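Local coordinates for protein dimethyl-sulfide monooxygenase (Hyphomicrobium sulfonivorans, PDB 6AK1) that oxidises dimethyl sulfide to methanethiol and formaldehyde with NADH and O2, as the FMN-dependent large subunit of a two-component monooxygenase, at residues S27-A30 / A31-N34; S404-D407 / F408-I412; G458-V462 / A463-Q467. One frame throughout, in Å; residues are numbered along the deposited sequence.

Contact 1 (S27-A30 / A31-N34)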
ATOM      1  N   SER A  27     -19.373 -15.275  -9.037  1.00 21.80           N
ATOM      2  CA  SER A  27     -18.676 -15.426  -7.767  1.00 24.28           C
ATOM      3  C   SER A  27     -18.182 -14.113  -7.170  1.00 24.39           C
ATOM      4  O   SER A  27     -17.830 -14.093  -5.986  1.00 20.45           O
ATOM      5  CB  SER A  27     -17.475 -16.352  -7.919  1.00 19.70           C
ATOM      6  OG  SER A  27     -17.903 -17.604  -8.403  1.00 34.81           O
ATOM      7  N   SER A  28     -18.113 -13.032  -7.940  1.00 23.40           N
ATOM      8  CA  SER A  28     -17.473 -11.828  -7.426  1.00 24.27           C
ATOM      9  C   SER A  28     -18.413 -11.050  -6.520  1.00 23.13           C
ATOM     10  O   SER A  28     -19.564 -10.774  -6.880  1.00 21.85           O
ATOM     11  CB  SER A  28     -16.992 -10.924  -8.557  1.00 21.93           C
ATOM     12  OG  SER A  28     -16.163  -9.889  -8.043  1.00 22.49           O
ATOM     13  N   GLN A  29     -17.900 -10.676  -5.352  1.00 21.08           N
ATOM     14  CA  GLN A  29     -18.542  -9.704  -4.478  1.00 21.56           C
ATOM     15  C   GLN A  29     -17.841  -8.344  -4.518  1.00 23.18           C
ATOM     16  O   GLN A  29     -17.976  -7.548  -3.576  1.00 22.66           O
ATOM     17  CB  GLN A  29     -18.603 -10.254  -3.049  1.00 20.67           C
ATOM     18  CG  GLN A  29     -19.327 -11.594  -2.964  1.00 20.81           C
ATOM     19  CD  GLN A  29     -19.390 -12.126  -1.556  1.00 19.97           C
ATOM     20  OE1 GLN A  29     -19.559 -11.368  -0.613  1.00 28.79           O
ATOM     21  NE2 GLN A  29     -19.234 -13.430  -1.405  1.00 16.54           N
ATOM     22  N   ALA A  30     -17.118  -8.053  -5.603  1.00 18.98           N
ATOM     23  CA  ALA A  30     -16.472  -6.748  -5.745  1.00 22.09           C
ATOM     24  C   ALA A  30     -17.474  -5.613  -5.598  1.00 22.42           C
ATOM     25  O   ALA A  30     -17.156  -4.568  -5.022  1.00 21.59           O
ATOM     26  CB  ALA A  30     -15.769  -6.639  -7.098  1.00 18.23           C
ATOM     27  N   ALA A  31     -18.696  -5.809  -6.111  1.00 18.36           N
ATOM     28  CA  ALA A  31     -19.717  -4.778  -6.019  1.00 23.84           C
ATOM     29  C   ALA A  31     -20.155  -4.483  -4.585  1.00 21.48           C
ATOM     30  O   ALA A  31     -20.934  -3.546  -4.388  1.00 23.61           O
ATOM     31  CB  ALA A  31     -20.934  -5.174  -6.865  1.00 18.27           C
ATOM     32  N   ARG A  32     -19.682  -5.239  -3.588  1.00 21.25           N
ATOM     33  CA  ARG A  32     -20.007  -4.992  -2.183  1.00 20.22           C
ATOM     34  C   ARG A  32     -18.954  -4.149  -1.465  1.00 22.32           C
ATOM     35  O   ARG A  32     -18.927  -4.129  -0.230  1.00 19.48           O
ATOM     36  CB  ARG A  32     -20.190  -6.306  -1.430  1.00 19.48           C
ATOM     37  CG  ARG A  32     -21.255  -7.242  -2.012  1.00 26.56           C
ATOM     38  CD  ARG A  32     -21.473  -8.445  -1.099  1.00 23.58           C
ATOM     39  NE  ARG A  32     -22.157  -8.067   0.148  1.00 22.30           N
ATOM     40  CZ  ARG A  32     -22.166  -8.823   1.243  1.00 30.02           C
ATOM     41  NH1 ARG A  32     -21.493  -9.983   1.263  1.00 26.06           N
ATOM     42  NH2 ARG A  32     -22.826  -8.420   2.325  1.00 29.95           N
ATOM     43  N   TYR A  33     -18.077  -3.471  -2.214  1.00 21.01           N
ATOM     44  CA  TYR A  33     -17.095  -2.574  -1.610  1.00 17.74           C
ATOM     45  C   TYR A  33     -17.743  -1.626  -0.593  1.00 22.96           C
ATOM     46  O   TYR A  33     -17.074  -1.150   0.337  1.00 19.78           O
ATOM     47  CB  TYR A  33     -16.400  -1.765  -2.715  1.00 17.29           C
ATOM     48  CG  TYR A  33     -17.282  -0.617  -3.141  1.00 20.10           C
ATOM     49  CD1 TYR A  33     -18.344  -0.810  -4.026  1.00 18.38           C
ATOM     50  CD2 TYR A  33     -17.107   0.643  -2.593  1.00 17.47           C
ATOM     51  CE1 TYR A  33     -19.195   0.244  -4.364  1.00 16.51           C
ATOM     52  CE2 TYR A  33     -17.934   1.683  -2.928  1.00 21.38           C
ATOM     53  CZ  TYR A  33     -18.972   1.490  -3.813  1.00 18.19           C
ATOM     54  OH  TYR A  33     -19.777   2.569  -4.101  1.00 18.93           O
ATOM     55  N   ASN A  34     -19.034  -1.326  -0.760  1.00 18.51           N
ATOM     56  CA  ASN A  34     -19.733  -0.386   0.106  1.00 22.84           C
ATOM     57  C   ASN A  34     -20.516  -1.078   1.223  1.00 21.77           C
ATOM     58  O   ASN A  34     -21.283  -0.412   1.930  1.00 21.29           O
ATOM     59  CB  ASN A  34     -20.662   0.507  -0.729  1.00 22.95           C
ATOM     60  CG  ASN A  34     -21.832  -0.261  -1.332  1.00 23.73           C
ATOM     61  OD1 ASN A  34     -21.689  -1.402  -1.776  1.00 23.54           O
ATOM     62  ND2 ASN A  34     -23.000   0.366  -1.342  1.00 31.14           N
TER
HETATM   63  O   HOH W   1     -19.324  -7.798  -7.947  1.00 25.24           O
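Q29 and R32 are joined twice, once through the backbone and once through their side chains, within a 3-10-like turn through A30 and A31. R32 N donates to Q29 O at 2.9 Å. Farther out the two side chains run alongside each other, and R32 NH1 reaches Q29 OE1 at 3.0 Å. The oxygen sits at the guanidinium edge, 6° out of its plane, although amide and guanidinium planes are 27° apart. Below this bond R32 CD packs on Q29 CB (3.9 Å); the bend at chi3 (71°) swings the guanidinium out of line with the aliphatic chain, and its NE forms a salt bridge with D35, so two partners fix its rotation. A second turn bond, Y33 N to A30 O (3.2 Å), follows directly. The entry to the turn is held by S28, whose OG accepts from A30 N at 3.2 Å, and by a water that accepts from A31 N (2.8 Å) and donates weakly to S28 O. Here an ST turn leads into a brief 3-10-like turn, inside the long loop between strand 6-12 and helix 36-48 of the luciferase-like TIM barrel.

Contact 2 (S404-D407 / F408-I412); sequences SVTD and FIDYI
D407 and Y411 stand next to each other on one flank of helix 403-418, the carboxylate approaching the ring at its edge: D407 OD1 is 3.6 Å from Y411 CE2, and the two planes are 71° apart. One residue back, T406 CG2 touches D410 OD2 at 3.4 Å. With OG1 beside the backbone N (chi1 -62°), where it bonds to E45, the methyl lies anti to that N and beside D410. On the buried flank V405 CG1 meets I409 CD1 at 3.7 Å. Beneath these pairs run the i to i+4 backbone bonds, among them I409 N to V405 O (2.9 Å) and Y411 N to D407 O (2.8 Å), which set the side chains one turn apart. A water between the two acids donates to D410 OD2 (2.9 Å) and lies unusually close to D407 OD1, a less certain leg. The next shell probably offsets their like charges: K295 forms a salt bridge with D407 OD2, and R48 of helix 36-48 with D410 OD1. V405 and I409 also pack against helix 36-48, F408 and I412 against L382 of helix 375-388. This is an amphipathic outer helix of a TIM barrel, the one following the last barrel strand, 393-397.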
ATOM      1  N   SER A 404     -10.356 -15.003  -4.969  1.00 24.21           N
ATOM      2  CA  SER A 404      -8.922 -14.952  -5.237  1.00 24.74           C
ATOM      3  C   SER A 404      -8.116 -15.248  -3.980  1.00 25.05           C
ATOM      4  O   SER A 404      -7.145 -16.008  -4.027  1.00 25.21           O
ATOM      5  CB  SER A 404      -8.551 -13.588  -5.811  1.00 25.33           C
ATOM      6  OG  SER A 404      -7.227 -13.238  -5.440  1.00 31.33           O
ATOM      7  N   VAL A 405      -8.521 -14.674  -2.844  1.00 24.29           N
ATOM      8  CA  VAL A 405      -7.864 -14.934  -1.562  1.00 22.76           C
ATOM      9  C   VAL A 405      -8.198 -16.330  -1.048  1.00 22.04           C
ATOM     10  O   VAL A 405      -7.315 -17.064  -0.576  1.00 22.13           O
ATOM     11  CB  VAL A 405      -8.276 -13.860  -0.543  1.00 21.35           C
ATOM     12  CG1 VAL A 405      -8.025 -14.355   0.867  1.00 24.08           C
ATOM     13  CG2 VAL A 405      -7.552 -12.554  -0.802  1.00 23.11           C
ATOM     14  N   THR A 406      -9.475 -16.711  -1.121  1.00 22.09           N
ATOM     15  CA  THR A 406      -9.901 -18.039  -0.689  1.00 23.26           C
ATOM     16  C   THR A 406      -9.195 -19.144  -1.469  1.00 24.56           C
ATOM     17  O   THR A 406      -8.746 -20.135  -0.878  1.00 24.26           O
ATOM     18  CB  THR A 406     -11.418 -18.164  -0.831  1.00 26.53           C
ATOM     19  OG1 THR A 406     -12.046 -17.192   0.014  1.00 25.16           O
ATOM     20  CG2 THR A 406     -11.887 -19.564  -0.412  1.00 25.78           C
ATOM     21  N   ASP A 407      -9.087 -19.000  -2.797  1.00 21.85           N
ATOM     22  CA  ASP A 407      -8.384 -20.012  -3.587  1.00 23.10           C
ATOM     23  C   ASP A 407      -6.903 -20.074  -3.217  1.00 26.61           C
ATOM     24  O   ASP A 407      -6.326 -21.166  -3.109  1.00 24.65           O
ATOM     25  CB  ASP A 407      -8.526 -19.729  -5.085  1.00 24.02           C
ATOM     26  CG  ASP A 407      -9.857 -20.167  -5.650  1.00 28.92           C
ATOM     27  OD1 ASP A 407     -10.622 -20.870  -4.945  1.00 31.55           O
ATOM     28  OD2 ASP A 407     -10.127 -19.810  -6.823  1.00 28.00           O
ATOM     29  N   PHE A 408      -6.263 -18.914  -3.033  1.00 21.52           N
ATOM     30  CA  PHE A 408      -4.869 -18.911  -2.596  1.00 23.44           C
ATOM     31  C   PHE A 408      -4.701 -19.661  -1.282  1.00 21.29           C
ATOM     32  O   PHE A 408      -3.801 -20.498  -1.143  1.00 23.82           O
ATOM     33  CB  PHE A 408      -4.348 -17.483  -2.449  1.00 20.77           C
ATOM     34  CG  PHE A 408      -2.849 -17.404  -2.426  1.00 20.23           C
ATOM     35  CD1 PHE A 408      -2.158 -17.528  -1.239  1.00 17.04           C
ATOM     36  CD2 PHE A 408      -2.131 -17.242  -3.612  1.00 21.49           C
ATOM     37  CE1 PHE A 408      -0.785 -17.479  -1.213  1.00 20.37           C
ATOM     38  CE2 PHE A 408      -0.747 -17.190  -3.591  1.00 19.60           C
ATOM     39  CZ  PHE A 408      -0.075 -17.310  -2.394  1.00 17.20           C
ATOM     40  N   ILE A 409      -5.556 -19.368  -0.302  1.00 23.94           N
ATOM     41  CA  ILE A 409      -5.450 -20.046   0.987  1.00 25.10           C
ATOM     42  C   ILE A 409      -5.683 -21.547   0.831  1.00 22.46           C
ATOM     43  O   ILE A 409      -4.929 -22.361   1.366  1.00 23.72           O
ATOM     44  CB  ILE A 409      -6.421 -19.416   1.999  1.00 25.68           C
ATOM     45  CG1 ILE A 409      -6.056 -17.945   2.216  1.00 23.81           C
ATOM     46  CG2 ILE A 409      -6.407 -20.193   3.331  1.00 24.71           C
ATOM     47  CD1 ILE A 409      -7.069 -17.175   3.065  1.00 26.48           C
ATOM     48  N   ASP A 410      -6.701 -21.938   0.066  1.00 24.53           N
ATOM     49  CA  ASP A 410      -7.065 -23.353  -0.015  1.00 26.80           C
ATOM     50  C   ASP A 410      -6.043 -24.170  -0.806  1.00 26.31           C
ATOM     51  O   ASP A 410      -5.699 -25.289  -0.409  1.00 25.50           O
ATOM     52  CB  ASP A 410      -8.457 -23.500  -0.639  1.00 25.41           C
ATOM     53  CG  ASP A 410      -9.557 -22.937   0.257  1.00 27.05           C
ATOM     54  OD1 ASP A 410      -9.297 -22.703   1.450  1.00 27.91           O
ATOM     55  OD2 ASP A 410     -10.679 -22.730  -0.230  1.00 28.23           O
ATOM     56  N   TYR A 411      -5.568 -23.646  -1.933  1.00 25.42           N
ATOM     57  CA  TYR A 411      -4.764 -24.418  -2.878  1.00 24.84           C
ATOM     58  C   TYR A 411      -3.264 -24.178  -2.757  1.00 27.82           C
ATOM     59  O   TYR A 411      -2.489 -25.104  -3.002  1.00 30.64           O
ATOM     60  CB  TYR A 411      -5.160 -24.094  -4.316  1.00 25.02           C
ATOM     61  CG  TYR A 411      -6.528 -24.532  -4.771  1.00 25.78           C
ATOM     62  CD1 TYR A 411      -6.776 -25.856  -5.099  1.00 25.12           C
ATOM     63  CD2 TYR A 411      -7.551 -23.606  -4.941  1.00 24.33           C
ATOM     64  CE1 TYR A 411      -8.010 -26.252  -5.545  1.00 24.06           C
ATOM     65  CE2 TYR A 411      -8.793 -23.994  -5.391  1.00 29.50           C
ATOM     66  CZ  TYR A 411      -9.014 -25.329  -5.697  1.00 29.96           C
ATOM     67  OH  TYR A 411     -10.241 -25.743  -6.162  1.00 32.43           O
ATOM     68  N   ILE A 412      -2.830 -22.956  -2.449  1.00 21.94           N
ATOM     69  CA  ILE A 412      -1.407 -22.594  -2.478  1.00 22.97           C
ATOM     70  C   ILE A 412      -0.775 -22.608  -1.083  1.00 25.36           C
ATOM     71  O   ILE A 412       0.301 -23.162  -0.899  1.00 27.16           O
ATOM     72  CB  ILE A 412      -1.203 -21.223  -3.157  1.00 22.42           C
ATOM     73  CG1 ILE A 412      -1.814 -21.205  -4.563  1.00 22.55           C
ATOM     74  CG2 ILE A 412       0.280 -20.872  -3.191  1.00 21.59           C
ATOM     75  CD1 ILE A 412      -1.490 -22.441  -5.399  1.00 22.36           C
TER
HETATM   76  O   HOH W   2     -11.223 -22.362  -3.022  1.00 26.19           O

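Contact 3 (G458-V462 / A463-Q467); sequences GKESV and ADRTQ
S461 and D464 grip each other in both directions, and this reciprocal pair is the compact part of the contact. S461 N donates to D464 OD2 at 2.9 Å with an N-H...O angle of 164°, meeting the carboxylate from above its plane. In return D464 N points at S461 OG, but at 3.4 Å this bond is weak, and a second weak one runs from D464 N to S461 O (3.2 Å). S461 chi1 of 77° holds OG between its own backbone N and carbonyl carbon, the crowded position, from which it faces the start of the 3-10 segment 463-465. The reciprocal bonds resemble a capping box, though its return bond is weak. S461 is buried; D464 OD2 also lies 3.4 Å from E460 CA, and R465 N closes the turn on V462 O at 3.3 Å. V462 packs on V196 and F211.

The outer side is looser. E460 reaches out with an extended chain to meet the exposed R465, and the two cross obliquely in a salt bridge between E460 OE2 and R465 NH1 (3.1 Å). Carboxylate and guanidinium planes are 87° apart, so the two groups do not lie flat against each other in a two-pronged pair. At the far end T466 puts both OG1 (3.1 Å) and N on A463 O, from the same face of that carbonyl. The chemistry implies two separate holds: the carboxylate of D464 accepts the backbone N-H of the buried S461 in a strong bond and, if charged, is probably favoured near the N-terminal end of the 3-10 segment, while E460 is held by N200 through OE1 as well as by R465.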
ATOM      1  N   GLY A 458      14.591  17.270  27.574  1.00 38.25           N
ATOM      2  CA  GLY A 458      15.326  18.435  28.016  1.00 33.61           C
ATOM      3  C   GLY A 458      15.162  19.657  27.145  1.00 33.83           C
ATOM      4  O   GLY A 458      15.828  20.665  27.386  1.00 34.01           O
ATOM      5  N   LYS A 459      14.318  19.599  26.127  1.00 30.83           N
ATOM      6  CA  LYS A 459      13.981  20.786  25.370  1.00 30.96           C
ATOM      7  C   LYS A 459      12.680  21.356  25.919  1.00 30.68           C
ATOM      8  O   LYS A 459      12.080  20.806  26.848  1.00 29.86           O
ATOM      9  CB  LYS A 459      13.889  20.467  23.876  1.00 32.12           C
ATOM     10  CG  LYS A 459      15.205  20.002  23.267  1.00 36.56           C
ATOM     11  CD  LYS A 459      15.285  20.349  21.787  1.00 43.96           C
ATOM     12  CE  LYS A 459      16.338  19.515  21.065  1.00 46.51           C
ATOM     13  NZ  LYS A 459      17.697  19.680  21.645  1.00 48.93           N
ATOM     14  N   GLU A 460      12.241  22.466  25.331  1.00 30.60           N
ATOM     15  CA  GLU A 460      11.042  23.158  25.798  1.00 31.09           C
ATOM     16  C   GLU A 460       9.859  22.202  25.914  1.00 30.16           C
ATOM     17  O   GLU A 460       9.590  21.411  25.000  1.00 26.89           O
ATOM     18  CB  GLU A 460      10.695  24.303  24.843  1.00 30.74           C
ATOM     19  CG  GLU A 460       9.374  24.997  25.160  1.00 34.22           C
ATOM     20  CD  GLU A 460       8.874  25.852  24.002  1.00 37.87           C
ATOM     21  OE1 GLU A 460       9.654  26.124  23.060  1.00 41.68           O
ATOM     22  OE2 GLU A 460       7.687  26.246  24.029  1.00 34.47           O
ATOM     23  N   SER A 461       9.162  22.274  27.046  1.00 27.78           N
ATOM     24  CA  SER A 461       7.979  21.468  27.315  1.00 26.47           C
ATOM     25  C   SER A 461       6.763  22.371  27.498  1.00 28.31           C
ATOM     26  O   SER A 461       6.878  23.596  27.618  1.00 31.25           O
ATOM     27  CB  SER A 461       8.174  20.593  28.560  1.00 28.79           C
ATOM     28  OG  SER A 461       8.038  21.351  29.745  1.00 30.88           O
ATOM     29  N   VAL A 462       5.578  21.752  27.528  1.00 24.40           N
ATOM     30  CA  VAL A 462       4.352  22.519  27.765  1.00 24.41           C
ATOM     31  C   VAL A 462       4.379  23.173  29.148  1.00 27.23           C
ATOM     32  O   VAL A 462       3.938  24.317  29.321  1.00 30.35           O
ATOM     33  CB  VAL A 462       3.111  21.620  27.584  1.00 25.60           C
ATOM     34  CG1 VAL A 462       1.839  22.373  27.907  1.00 25.71           C
ATOM     35  CG2 VAL A 462       3.044  21.076  26.164  1.00 21.51           C
ATOM     36  N   ALA A 463       4.912  22.468  30.149  1.00 25.29           N
ATOM     37  CA  ALA A 463       4.948  23.006  31.510  1.00 32.24           C
ATOM     38  C   ALA A 463       5.812  24.266  31.613  1.00 29.15           C
ATOM     39  O   ALA A 463       5.535  25.136  32.442  1.00 28.81           O
ATOM     40  CB  ALA A 463       5.452  21.934  32.480  1.00 27.52           C
ATOM     41  N   ASP A 464       6.841  24.390  30.767  1.00 32.80           N
ATOM     42  CA  ASP A 464       7.735  25.548  30.786  1.00 30.99           C
ATOM     43  C   ASP A 464       7.011  26.880  30.626  1.00 33.81           C
ATOM     44  O   ASP A 464       7.556  27.908  31.040  1.00 34.13           O
ATOM     45  CB  ASP A 464       8.788  25.430  29.682  1.00 29.72           C
ATOM     46  CG  ASP A 464       9.843  24.396  29.997  1.00 36.42           C
ATOM     47  OD1 ASP A 464      10.031  24.110  31.195  1.00 43.66           O
ATOM     48  OD2 ASP A 464      10.482  23.866  29.061  1.00 38.03           O
ATOM     49  N   ARG A 465       5.833  26.877  30.021  1.00 32.48           N
ATOM     50  CA  ARG A 465       5.071  28.077  29.818  1.00 29.46           C
ATOM     51  C   ARG A 465       3.997  28.344  30.849  1.00 29.24           C
ATOM     52  O   ARG A 465       3.388  29.339  30.785  1.00 33.03           O
ATOM     53  CB  ARG A 465       4.419  28.052  28.445  1.00 38.02           C
ATOM     54  CG  ARG A 465       5.360  28.170  27.280  1.00 48.05           C
ATOM     55  CD  ARG A 465       4.744  28.858  26.086  1.00 56.85           C
ATOM     56  NE  ARG A 465       5.591  28.712  24.902  1.00 64.34           N
ATOM     57  CZ  ARG A 465       6.613  29.500  24.587  1.00 63.19           C
ATOM     58  NH1 ARG A 465       7.319  29.258  23.503  1.00 61.97           N
ATOM     59  NH2 ARG A 465       6.927  30.526  25.343  1.00 61.15           N
ATOM     60  N   THR A 466       3.766  27.451  31.784  1.00 29.16           N
ATOM     61  CA  THR A 466       2.721  27.617  32.786  1.00 32.49           C
ATOM     62  C   THR A 466       3.060  28.753  33.746  1.00 30.46           C
ATOM     63  O   THR A 466       4.155  28.788  34.320  1.00 29.52           O
ATOM     64  CB  THR A 466       2.534  26.310  33.553  1.00 30.43           C
ATOM     65  OG1 THR A 466       2.403  25.243  32.605  1.00 27.83           O
ATOM     66  CG2 THR A 466       1.305  26.367  34.458  1.00 22.48           C
ATOM     67  N   GLN A 467       2.107  29.686  33.913  1.00 29.70           N
ATOM     68  CA  GLN A 467       2.131  30.819  34.825  1.00 31.24           C
ATOM     69  C   GLN A 467       1.555  30.426  36.180  1.00 33.60           C
ATOM     70  O   GLN A 467       0.851  29.412  36.302  1.00 32.50           O
ATOM     71  CB  GLN A 467       1.334  31.980  34.233  1.00 30.40           C
ATOM     72  CG  GLN A 467       1.891  32.530  32.921  1.00 32.43           C
ATOM     73  CD  GLN A 467       3.412  32.672  32.944  1.00 41.12           C
ATOM     74  OE1 GLN A 467       4.111  32.125  32.083  1.00 42.89           O
ATOM     75  NE2 GLN A 467       3.932  33.397  33.934  1.00 36.06           N
TER

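Contacts 1 and 2 are neighbours on the TIM barrel. Their centres are 18 Å apart and their nearest atoms about 8 Å, without touching; T401 and P402, just ahead of helix 403-418, meet Q29 and A30 of contact 1, while helix 36-48, which follows contact 1, packs on contact 2. Contact 1 lies closer to the probable FMN site, the side chain of Y33 being about 9 Å from that of D58; contact 2 lies away from it. Contact 3 stands apart in the C-terminal tail, its centre 53 Å and 56 Å from those of contacts 1 and 2, and on the opposite side of the chain's centre from contact 2.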